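Local structure of conserved hypothetical protein (Streptococcus pyogenes, 2EWC) at residues Y29-V34 with F46-R51; L60-Q65 with G116-K121; L69-W74 with G109-V114. The protein is of unknown function but belongs to the widespread YjgF family and may inhibit translation initiation. All blocks are in the same frame, centred on the assembly; numbering follows the deposited sequence.

Contact 1: residues Y29-V34 with F46-R51; sequences YCVGNV and FDEMER
Glu48 reaches Val31 through a side chain bent at chi2 (-143°), with chi1 off a staggered value. At the end of strand 24-30, Cys30 has SG anti to its carbonyl carbon (chi1 -61°), which turns the sulfur to the helix 46-51. The carboxylate of Glu48 comes alongside the backbone of 29-34, and OE1 accepts from Val31 N at 3.1 Å. The bond is nearly straight, 170° at the hydrogen, and uses the anti lone pair of OE1. The same oxygen lies 3.0 Å from Val31 O. Both are acceptors, so this is not a hydrogen bond. A water is bound to Tyr29 O and gives a weak bond to Glu48 OE1. The other oxygen, Glu48 OE2, forms a salt bridge with Arg51 NH2, which donates to it at 3.0 Å from one helical turn on. Arg51 NH2 also pairs with Asp8. Nearer the backbones of helix and strand the contact is apolar. Cys30 CB meets Glu48 CB at 4.0 Å, and Cys30 SG rests on Met49 CA at 3.8 Å. Met49 is a selenomethionine, and its side chain packs on Leu60 and on Phe87 of helix 76-87. A second water joins Asn33 ND2 to Asp47 OD2. The contact ties the end of strand 24-30 to helix 38-54, which packs on the sheet of this alpha/beta fold. The helix carboxylate serves a backbone N-H where the strand gives way to loop. The Val31 carbonyl probably makes that site less comfortable for a negative charge, while Arg51, and more weakly the distant Arg52, probably offset this.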
# COMPACT_ATOMS: atom_id res chain seq x y z
N TYR B 29 40.71 -11.85 4.04
CA TYR B 29 39.97 -12.56 2.99
C TYR B 29 40.54 -13.98 2.85
O TYR B 29 41.75 -14.19 2.93
CB TYR B 29 40.01 -11.81 1.63
CG TYR B 29 41.40 -11.71 1.03
CD1 TYR B 29 41.91 -12.74 0.23
CD2 TYR B 29 42.20 -10.58 1.26
CE1 TYR B 29 43.19 -12.65 -0.33
CE2 TYR B 29 43.47 -10.48 0.71
CZ TYR B 29 43.96 -11.52 -0.09
OH TYR B 29 45.23 -11.43 -0.64
N CYS B 30 39.64 -14.94 2.68
CA CYS B 30 39.99 -16.34 2.54
C CYS B 30 39.69 -16.82 1.13
O CYS B 30 38.62 -16.57 0.60
CB CYS B 30 39.20 -17.20 3.51
SG CYS B 30 39.50 -16.83 5.23
N VAL B 31 40.63 -17.57 0.59
CA VAL B 31 40.65 -17.96 -0.79
C VAL B 31 41.23 -19.38 -0.84
O VAL B 31 42.12 -19.69 -0.04
CB VAL B 31 41.52 -16.92 -1.57
CG1 VAL B 31 42.87 -17.50 -2.03
CG2 VAL B 31 40.75 -16.37 -2.70
N GLY B 32 40.72 -20.23 -1.72
CA GLY B 32 41.21 -21.62 -1.84
C GLY B 32 40.81 -22.31 -3.13
O GLY B 32 39.86 -21.87 -3.81
N ASN B 33 41.51 -23.40 -3.47
CA ASN B 33 41.25 -24.17 -4.70
C ASN B 33 41.16 -23.29 -5.94
O ASN B 33 40.22 -23.43 -6.71
CB ASN B 33 39.93 -24.96 -4.57
CG ASN B 33 40.01 -26.07 -3.52
OD1 ASN B 33 41.08 -26.55 -3.20
ND2 ASN B 33 38.85 -26.47 -2.98
N VAL B 34 42.08 -22.35 -6.15
CA VAL B 34 41.84 -21.38 -7.25
C VAL B 34 42.11 -21.98 -8.63
O VAL B 34 42.91 -22.92 -8.78
CB VAL B 34 42.49 -19.92 -7.06
CG1 VAL B 34 41.93 -18.91 -8.12
CG2 VAL B 34 42.24 -19.34 -5.63
N PHE B 46 36.33 -21.72 2.43
CA PHE B 46 35.89 -22.12 3.76
C PHE B 46 36.92 -23.04 4.45
O PHE B 46 37.00 -23.05 5.69
CB PHE B 46 34.52 -22.80 3.72
CG PHE B 46 33.36 -21.87 3.45
CD1 PHE B 46 33.34 -20.57 3.95
CD2 PHE B 46 32.23 -22.32 2.77
CE1 PHE B 46 32.25 -19.72 3.72
CE2 PHE B 46 31.13 -21.48 2.55
CZ PHE B 46 31.15 -20.18 3.02
N ASP B 47 37.67 -23.82 3.66
CA ASP B 47 38.79 -24.61 4.20
C ASP B 47 39.86 -23.68 4.79
O ASP B 47 40.40 -23.99 5.86
CB ASP B 47 39.44 -25.49 3.13
CG ASP B 47 38.57 -26.66 2.66
OD1 ASP B 47 37.58 -27.04 3.34
OD2 ASP B 47 38.92 -27.24 1.59
N GLU B 48 40.19 -22.58 4.10
CA GLU B 48 41.14 -21.60 4.66
C GLU B 48 40.59 -20.97 5.94
O GLU B 48 41.33 -20.83 6.92
CB GLU B 48 41.54 -20.49 3.67
CG GLU B 48 43.01 -20.54 3.16
CD GLU B 48 43.68 -19.14 2.98
OE1 GLU B 48 43.09 -18.18 2.37
OE2 GLU B 48 44.85 -19.01 3.42
N MSE B 49 39.30 -20.60 5.92
CA MSE B 49 38.63 -20.02 7.08
C MSE B 49 38.76 -20.96 8.29
O MSE B 49 39.14 -20.52 9.38
CB MSE B 49 37.17 -19.68 6.78
CG MSE B 49 36.41 -19.04 7.93
SE MSE B 49 34.72 -18.44 7.57
CE MSE B 49 33.93 -19.90 6.98
N GLU B 50 38.46 -22.25 8.08
CA GLU B 50 38.62 -23.27 9.12
C GLU B 50 40.07 -23.42 9.58
O GLU B 50 40.33 -23.59 10.78
CB GLU B 50 38.09 -24.64 8.66
CG GLU B 50 36.58 -24.69 8.51
CD GLU B 50 36.05 -26.09 8.27
OE1 GLU B 50 36.53 -26.77 7.33
OE2 GLU B 50 35.14 -26.50 9.04
N ARG B 51 41.00 -23.42 8.62
CA ARG B 51 42.42 -23.52 8.91
C ARG B 51 42.83 -22.40 9.84
O ARG B 51 43.49 -22.62 10.83
CB ARG B 51 43.29 -23.46 7.65
CG ARG B 51 44.80 -23.58 7.95
CD ARG B 51 45.70 -23.46 6.71
NE ARG B 51 45.66 -22.11 6.16
CZ ARG B 51 46.36 -21.06 6.59
NH1 ARG B 51 47.21 -21.18 7.60
NH2 ARG B 51 46.20 -19.88 5.99
O HOH W 1 44.16 -14.90 1.92
O HOH W 2 38.12 -28.58 -0.87

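Contact 2: residues L60-Q65 with G116-K121; sequences LDAVVQ and GVAYSK
Val117 O takes two N-H groups from 60-65, a 2.9 Å bond from Val64 N and a weak one from Gln65 N at 3.3 Å. Around this carbonyl the packing is close. With CG1 anti to the carbonyl carbon (chi1 -58°), CG2 of Val64 falls between its backbone N and carbonyl carbon, and it lies 3.4 Å from Val117 O. Ala62 CB is equally near Tyr119 O, at 3.4 Å. Ala62 adds a bond from the 3-10 turn, its O accepting from Tyr119 N at 3.0 Å. On the sheet face of Val63 and Ala118 the two side chains touch only lightly, and Leu53 of helix 38-54 packs on both residues. Two residues, Val64 and Gln65, lie opposite the single Val117, which makes a classic beta bulge in the antiparallel pairing of strands 63-70 and 112-119. Val63 and Ala118 form a non-hydrogen-bonded pair at 4.1 Å between CA atoms. Beyond the bulge, Gln65 and Val117 form a hydrogen-bonded pair, with Val117 N giving to Gln65 O at 2.9 Å. Val64 CG1 meets Tyr119 CB, but the tyrosine ring turns off toward Phe24, whose ring it meets. The partly exposed face of Gln65 and Val117 is looser within the pair. Gln65 OE1 comes no nearer than 4.2 Å to Val117 CG2, and Gln65 NE2 bonds to Asp67. Tyr26 of a neighbouring subunit packs against both side chains there.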
# COMPACT_ATOMS: atom_id res chain seq x y z
N LEU B 60 33.95 -23.17 12.86
CA LEU B 60 32.90 -22.39 12.19
C LEU B 60 31.71 -22.02 13.08
O LEU B 60 31.01 -21.04 12.79
CB LEU B 60 32.37 -23.15 10.96
CG LEU B 60 33.33 -23.40 9.79
CD1 LEU B 60 32.65 -24.14 8.68
CD2 LEU B 60 33.92 -22.13 9.29
N ASP B 61 31.46 -22.82 14.13
CA ASP B 61 30.44 -22.50 15.14
C ASP B 61 30.77 -21.15 15.84
O ASP B 61 29.87 -20.51 16.38
CB ASP B 61 30.32 -23.60 16.21
CG ASP B 61 29.36 -24.77 15.82
OD1 ASP B 61 28.98 -24.97 14.62
OD2 ASP B 61 29.02 -25.54 16.75
N ALA B 62 32.04 -20.72 15.83
CA ALA B 62 32.41 -19.43 16.43
C ALA B 62 32.22 -18.25 15.49
O ALA B 62 32.32 -17.11 15.91
CB ALA B 62 33.85 -19.46 16.92
N VAL B 63 31.93 -18.51 14.21
CA VAL B 63 31.84 -17.40 13.27
C VAL B 63 30.53 -16.62 13.39
O VAL B 63 29.45 -17.20 13.30
CB VAL B 63 32.09 -17.84 11.83
CG1 VAL B 63 32.01 -16.62 10.86
CG2 VAL B 63 33.46 -18.48 11.72
N VAL B 64 30.64 -15.31 13.62
CA VAL B 64 29.47 -14.46 13.86
C VAL B 64 29.04 -13.65 12.64
O VAL B 64 27.85 -13.34 12.49
CB VAL B 64 29.63 -13.53 15.12
CG1 VAL B 64 29.88 -14.36 16.39
CG2 VAL B 64 30.73 -12.48 14.94
N GLN B 65 29.98 -13.35 11.75
CA GLN B 65 29.68 -12.48 10.59
C GLN B 65 30.63 -12.81 9.45
O GLN B 65 31.79 -13.11 9.69
CB GLN B 65 29.77 -10.98 10.96
CG GLN B 65 29.08 -10.05 9.96
CD GLN B 65 29.97 -9.70 8.77
OE1 GLN B 65 31.19 -9.77 8.87
NE2 GLN B 65 29.35 -9.33 7.63
N GLY B 116 35.52 -12.64 7.55
CA GLY B 116 34.56 -12.68 8.64
C GLY B 116 35.12 -12.27 9.98
O GLY B 116 36.31 -11.96 10.12
N VAL B 117 34.22 -12.26 10.97
CA VAL B 117 34.53 -12.05 12.36
C VAL B 117 34.13 -13.34 13.12
O VAL B 117 33.07 -13.89 12.85
CB VAL B 117 33.75 -10.82 12.93
CG1 VAL B 117 34.21 -10.49 14.34
CG2 VAL B 117 33.91 -9.57 12.02
N ALA B 118 34.96 -13.80 14.03
CA ALA B 118 34.60 -14.89 14.95
C ALA B 118 34.64 -14.42 16.43
O ALA B 118 35.20 -13.36 16.73
CB ALA B 118 35.52 -16.09 14.75
N TYR B 119 34.06 -15.20 17.34
CA TYR B 119 33.98 -14.79 18.73
C TYR B 119 34.23 -15.95 19.67
O TYR B 119 33.81 -17.09 19.40
CB TYR B 119 32.60 -14.20 19.01
CG TYR B 119 32.30 -13.88 20.47
CD1 TYR B 119 32.71 -12.68 21.04
CD2 TYR B 119 31.56 -14.77 21.26
CE1 TYR B 119 32.41 -12.35 22.35
CE2 TYR B 119 31.25 -14.44 22.61
CZ TYR B 119 31.69 -13.22 23.13
OH TYR B 119 31.42 -12.85 24.43
N SER B 120 34.90 -15.65 20.78
CA SER B 120 35.13 -16.61 21.83
C SER B 120 35.42 -15.87 23.14
O SER B 120 36.47 -15.24 23.29
CB SER B 120 36.28 -17.54 21.47
OG SER B 120 36.35 -18.59 22.41
N LYS B 121 34.48 -15.96 24.08
CA LYS B 121 34.57 -15.25 25.36
C LYS B 121 35.70 -15.77 26.27
O LYS B 121 35.78 -16.96 26.55
CB LYS B 121 33.21 -15.32 26.09
CG LYS B 121 33.18 -14.83 27.55
CD LYS B 121 33.51 -13.36 27.68
CE LYS B 121 33.45 -12.89 29.13
NZ LYS B 121 32.07 -12.57 29.55

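Contact 3: residues L69-W74 with G109-V114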
# COMPACT_ATOMS: atom_id res chain seq x y z
N LEU B 69 32.51 -12.40 -1.19
CA LEU B 69 32.80 -11.62 -2.39
C LEU B 69 32.73 -12.52 -3.62
O LEU B 69 33.45 -13.51 -3.71
CB LEU B 69 34.19 -10.96 -2.30
CG LEU B 69 34.54 -9.98 -1.16
CD1 LEU B 69 35.95 -9.37 -1.35
CD2 LEU B 69 33.53 -8.88 -1.03
N PHE B 70 31.90 -12.16 -4.60
CA PHE B 70 31.70 -12.99 -5.78
C PHE B 70 32.06 -12.20 -7.02
O PHE B 70 31.70 -11.02 -7.14
CB PHE B 70 30.22 -13.36 -5.96
CG PHE B 70 29.64 -14.27 -4.89
CD1 PHE B 70 29.49 -15.64 -5.14
CD2 PHE B 70 29.16 -13.74 -3.70
CE1 PHE B 70 28.95 -16.48 -4.19
CE2 PHE B 70 28.59 -14.58 -2.74
CZ PHE B 70 28.49 -15.96 -2.97
N ARG B 71 32.71 -12.86 -7.98
CA ARG B 71 32.81 -12.26 -9.31
C ARG B 71 31.41 -12.20 -9.97
O ARG B 71 31.12 -11.27 -10.73
CB ARG B 71 33.79 -13.08 -10.17
CG ARG B 71 34.08 -12.48 -11.54
CD ARG B 71 35.12 -13.34 -12.29
NE ARG B 71 36.46 -13.29 -11.66
CZ ARG B 71 37.36 -12.32 -11.82
NH1 ARG B 71 37.10 -11.27 -12.61
NH2 ARG B 71 38.55 -12.43 -11.21
N ASP B 72 30.57 -13.20 -9.67
CA ASP B 72 29.18 -13.29 -10.14
C ASP B 72 28.30 -13.57 -8.92
O ASP B 72 28.22 -14.72 -8.48
CB ASP B 72 29.00 -14.43 -11.19
CG ASP B 72 27.55 -14.53 -11.74
OD1 ASP B 72 26.67 -13.76 -11.30
OD2 ASP B 72 27.29 -15.38 -12.64
N VAL B 73 27.65 -12.53 -8.40
CA VAL B 73 26.85 -12.65 -7.17
C VAL B 73 25.66 -13.62 -7.32
O VAL B 73 25.14 -14.13 -6.33
CB VAL B 73 26.40 -11.25 -6.66
CG1 VAL B 73 25.28 -10.66 -7.53
CG2 VAL B 73 26.00 -11.32 -5.19
N TRP B 74 25.23 -13.88 -8.56
CA TRP B 74 24.18 -14.89 -8.80
C TRP B 74 24.56 -16.34 -8.40
O TRP B 74 23.73 -17.26 -8.47
CB TRP B 74 23.69 -14.84 -10.23
CG TRP B 74 22.97 -13.56 -10.58
CD1 TRP B 74 23.53 -12.43 -11.12
CD2 TRP B 74 21.58 -13.29 -10.43
NE1 TRP B 74 22.56 -11.47 -11.31
CE2 TRP B 74 21.35 -11.98 -10.90
CE3 TRP B 74 20.49 -14.03 -9.93
CZ2 TRP B 74 20.08 -11.38 -10.89
CZ3 TRP B 74 19.23 -13.46 -9.94
CH2 TRP B 74 19.04 -12.13 -10.41
N GLY B 109 40.14 -18.81 -13.45
CA GLY B 109 40.26 -17.51 -12.80
C GLY B 109 39.75 -17.55 -11.37
O GLY B 109 39.17 -18.55 -10.94
N LEU B 110 39.94 -16.45 -10.63
CA LEU B 110 39.47 -16.35 -9.25
C LEU B 110 38.01 -15.93 -9.25
O LEU B 110 37.66 -14.93 -9.90
CB LEU B 110 40.29 -15.33 -8.47
CG LEU B 110 39.81 -14.92 -7.06
CD1 LEU B 110 39.87 -16.13 -6.06
CD2 LEU B 110 40.66 -13.75 -6.56
N LEU B 111 37.16 -16.67 -8.53
CA LEU B 111 35.72 -16.43 -8.54
C LEU B 111 35.11 -16.00 -7.21
O LEU B 111 33.98 -15.50 -7.18
CB LEU B 111 34.96 -17.69 -9.04
CG LEU B 111 35.45 -18.29 -10.37
CD1 LEU B 111 34.88 -19.71 -10.64
CD2 LEU B 111 35.20 -17.34 -11.60
N PHE B 112 35.83 -16.20 -6.11
CA PHE B 112 35.21 -16.11 -4.80
C PHE B 112 36.24 -15.88 -3.68
O PHE B 112 37.33 -16.46 -3.71
CB PHE B 112 34.41 -17.39 -4.53
CG PHE B 112 33.72 -17.41 -3.21
CD1 PHE B 112 32.49 -16.76 -3.04
CD2 PHE B 112 34.30 -18.06 -2.12
CE1 PHE B 112 31.84 -16.77 -1.79
CE2 PHE B 112 33.66 -18.07 -0.87
CZ PHE B 112 32.41 -17.43 -0.72
N GLN B 113 35.88 -15.03 -2.73
CA GLN B 113 36.66 -14.83 -1.51
C GLN B 113 35.67 -14.69 -0.38
O GLN B 113 34.52 -14.34 -0.62
CB GLN B 113 37.50 -13.56 -1.56
CG GLN B 113 38.61 -13.54 -2.61
CD GLN B 113 39.46 -12.28 -2.51
OE1 GLN B 113 39.07 -11.30 -1.88
NE2 GLN B 113 40.64 -12.30 -3.15
N VAL B 114 36.10 -14.99 0.84
CA VAL B 114 35.27 -14.75 2.00
C VAL B 114 36.11 -14.19 3.15
O VAL B 114 37.29 -14.46 3.25
CB VAL B 114 34.45 -16.01 2.39
CG1 VAL B 114 35.37 -17.17 2.92
CG2 VAL B 114 33.36 -15.66 3.37
O HOH W 3 31.45 -15.78 -8.79
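Arg71 holds Leu110 O side-on with two nitrogens, NE at 2.7 Å and NH2 at 3.0 Å. The carbonyl oxygen lies in the guanidinium plane, at its edge. The NE bond runs nearly along the C=O axis. A bend at chi3 (-67°), after an extended start, brings the group to this carbonyl. Arg71 N gives to Leu111 O at 3.0 Å, from above the carbonyl plane. Phe112 directs its ring edge at the face of Phe70. This T-shaped pair has centroids 5.0 Å apart and planes at 66°, with Phe112 CE1 3.6 Å from Phe70 CZ. Leu69 and Gln113 hold the backbones in register as an antiparallel hydrogen-bonded pair. A water joins Asp72 N to Leu111 O. Further out, Arg71 NH2 also gives to His103 O. Asp72 OD1 accepts from Trp74 N in an Asx turn. Asp72 OD2 bonds to Gly106 of a neighbouring subunit and to a glycerol, probably from the crystallisation liquor, about 4 Å from the Arg71 side chain. Gln41 of helix 38-54 binds both Leu111 N and Gly109 O. Phe112 packs on Ile42 and Ala45 of that helix, while Phe70 pairs through its backbone with the neighbouring strand 93-98.

Contacts 2 and 3 join the same two antiparallel strands, 63-70 and 112-119, on opposite sides of the chain's centre, with centres about 22 Å apart. Both are buried. Contact 2 relies on backbone bonds and small apolar side chains, whereas contact 3 adds an aromatic pair and an arginine where the strands run into loops. Contact 1 is only partly buried, although it lies nearer the chain's centre, and it joins helix to strand end through a carboxylate that accepts from a backbone N-H. It meets contact 2 where Met49 packs on Leu60, and contact 3 where Val31 packs on Leu110 and Gln113. Contacts 2 and 3 both touch the same neighbouring subunit.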